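PDB 4EXJ: uncharacterized protein from Lodderomyces elongisporus NRRL YB-4239, which belongs to the glutathione S-transferase superfamily and, as a Ure2-like protein, probably binds glutathione, although its substrate and cellular role remain unestablished. Local coordinates for residues G14-V19 / F168-H173. Residues are numbered along the deposited sequence; the frame is centred on the assembly and turned at random.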
loop_
_atom_site.group_PDB
_atom_site.type_symbol
_atom_site.label_atom_id
_atom_site.label_comp_id
_atom_site.label_asym_id
_atom_site.label_seq_id
_atom_site.Cartn_x
_atom_site.Cartn_y
_atom_site.Cartn_z
ATOM N N GLY B 14 13.083 5.179 0.202
ATOM C CA GLY B 14 14.410 4.657 -0.062
ATOM C C GLY B 14 15.116 4.091 1.158
ATOM O O GLY B 14 15.880 3.135 1.061
ATOM N N ARG B 15 14.876 4.706 2.316
ATOM C CA ARG B 15 15.663 4.414 3.501
ATOM C C ARG B 15 15.218 3.145 4.209
ATOM O O ARG B 15 15.965 2.595 4.981
ATOM C CB ARG B 15 15.646 5.621 4.458
ATOM C CG ARG B 15 16.587 6.737 4.015
ATOM C CD ARG B 15 16.072 8.074 4.584
ATOM N NE ARG B 15 17.044 9.157 4.461
ATOM C CZ ARG B 15 16.757 10.402 4.826
ATOM N NH1 ARG B 15 15.540 10.674 5.286
ATOM N NH2 ARG B 15 17.676 11.367 4.723
ATOM N N LYS B 16 14.009 2.674 3.926
ATOM C CA LYS B 16 13.493 1.536 4.677
ATOM C C LYS B 16 14.328 0.256 4.523
ATOM O O LYS B 16 14.808 -0.300 5.514
ATOM C CB LYS B 16 12.049 1.283 4.307
ATOM C CG LYS B 16 11.096 2.335 4.837
ATOM C CD LYS B 16 9.666 1.920 4.568
ATOM C CE LYS B 16 8.849 3.059 4.121
ATOM N NZ LYS B 16 7.662 2.706 3.276
ATOM N N PRO B 17 14.494 -0.235 3.284
ATOM C CA PRO B 17 15.280 -1.463 3.123
ATOM C C PRO B 17 16.765 -1.231 3.397
ATOM O O PRO B 17 17.480 -2.148 3.787
ATOM C CB PRO B 17 15.011 -1.879 1.653
ATOM C CG PRO B 17 14.548 -0.632 0.969
ATOM C CD PRO B 17 13.908 0.250 2.019
ATOM N N LEU B 18 17.206 0.003 3.281
ATOM C CA LEU B 18 18.546 0.349 3.625
ATOM C C LEU B 18 18.823 0.145 5.100
ATOM O O LEU B 18 19.758 -0.498 5.471
ATOM C CB LEU B 18 18.743 1.812 3.289
ATOM C CG LEU B 18 20.076 2.471 3.565
ATOM C CD1 LEU B 18 21.095 1.843 2.706
ATOM C CD2 LEU B 18 19.974 3.947 3.223
ATOM N N VAL B 19 17.942 0.650 5.932
ATOM C CA VAL B 19 18.051 0.397 7.366
ATOM C C VAL B 19 18.044 -1.109 7.688
ATOM O O VAL B 19 18.895 -1.586 8.439
ATOM C CB VAL B 19 16.927 1.104 8.158
ATOM C CG1 VAL B 19 16.857 0.615 9.609
ATOM C CG2 VAL B 19 17.116 2.634 8.089
ATOM N N PHE B 168 7.401 2.448 9.717
ATOM C CA PHE B 168 6.853 3.632 10.321
ATOM C C PHE B 168 7.919 4.672 10.771
ATOM O O PHE B 168 7.735 5.843 10.597
ATOM C CB PHE B 168 5.941 3.263 11.502
ATOM C CG PHE B 168 4.540 2.853 11.127
ATOM C CD1 PHE B 168 3.617 3.770 10.699
ATOM C CD2 PHE B 168 4.136 1.549 11.232
ATOM C CE1 PHE B 168 2.338 3.380 10.408
ATOM C CE2 PHE B 168 2.853 1.180 10.933
ATOM C CZ PHE B 168 1.969 2.097 10.500
ATOM N N LEU B 169 9.011 4.218 11.367
ATOM C CA LEU B 169 10.036 5.143 11.821
ATOM C C LEU B 169 10.710 5.926 10.692
ATOM O O LEU B 169 10.993 7.082 10.825
ATOM C CB LEU B 169 11.071 4.458 12.713
ATOM C CG LEU B 169 12.243 3.767 12.086
ATOM C CD1 LEU B 169 13.277 4.728 11.655
ATOM C CD2 LEU B 169 12.805 2.808 13.067
ATOM N N VAL B 170 10.969 5.255 9.593
ATOM C CA VAL B 170 11.555 5.940 8.473
ATOM C C VAL B 170 10.622 7.023 7.893
ATOM O O VAL B 170 11.056 8.102 7.610
ATOM C CB VAL B 170 12.006 4.956 7.388
ATOM C CG1 VAL B 170 12.418 5.668 6.141
ATOM C CG2 VAL B 170 13.124 4.120 7.895
ATOM N N GLY B 171 9.341 6.713 7.729
ATOM C CA GLY B 171 8.386 7.749 7.292
ATOM C C GLY B 171 8.304 8.917 8.276
ATOM O O GLY B 171 8.255 10.101 7.887
ATOM N N GLU B 172 8.286 8.611 9.569
ATOM C CA GLU B 172 8.131 9.665 10.570
ATOM C C GLU B 172 9.404 10.518 10.675
ATOM O O GLU B 172 9.337 11.763 10.818
ATOM C CB GLU B 172 7.786 9.033 11.921
ATOM C CG GLU B 172 7.724 9.993 13.105
ATOM C CD GLU B 172 6.820 11.171 12.895
ATOM O OE1 GLU B 172 5.979 11.164 11.958
ATOM O OE2 GLU B 172 6.931 12.110 13.715
ATOM N N HIS B 173 10.556 9.860 10.589
ATOM C CA HIS B 173 11.842 10.565 10.582
ATOM C C HIS B 173 11.893 11.495 9.355
ATOM O O HIS B 173 12.325 12.638 9.439
ATOM C CB HIS B 173 13.006 9.579 10.581
ATOM C CG HIS B 173 14.335 10.222 10.341
ATOM N ND1 HIS B 173 14.812 10.481 9.075
ATOM C CD2 HIS B 173 15.292 10.637 11.201
ATOM C CE1 HIS B 173 15.999 11.057 9.166
ATOM N NE2 HIS B 173 16.316 11.157 10.445
HETATM O O HOH W 1 13.744 8.989 6.779
#
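Arg-15 meets helix 168-173 at two levels. Near the backbone its CB lies 3.6 Å from Val-170 CG1; farther out the extended chain (chi3 168°) carries NH1 to the edge of the His-173 ring, in the ring plane, with guanidinium and imidazole planes 74° apart. Arg-15 NH1 and His-173 ND1, 3.9 Å apart, are not directly hydrogen-bonded. A water links them instead: it accepts from Arg-15 NH1 at 2.9 Å, donates to Val-170 O at 3.0 Å and also bonds His-173 ND1. NH1 further forms a salt bridge to Glu-177, one turn after His-173 on helix 163-179, and NH2 hydrogen-bonds His-215 O, so both terminal nitrogens are held. Lys-16 then brings its CG to 3.8 Å from Val-170 CB; its NZ hydrogen-bonds the side-chain oxygens of Asn-13, Asn-69 and Gln-106. One turn on, Val-19 CG2 reaches Val-170 CG2 at 4.3 Å, a looser apolar touch. Val-170 thus packs against Arg-15, Lys-16 and Val-19 where the axes of segments 15-19 and 168-173 approach to 9.6 Å, with 129° between their N-to-C directions. This is part of the buried interdomain interface of the glutathione S-transferase fold, joining the thioredoxin-like N-terminal domain's first helix to the helical C-terminal domain.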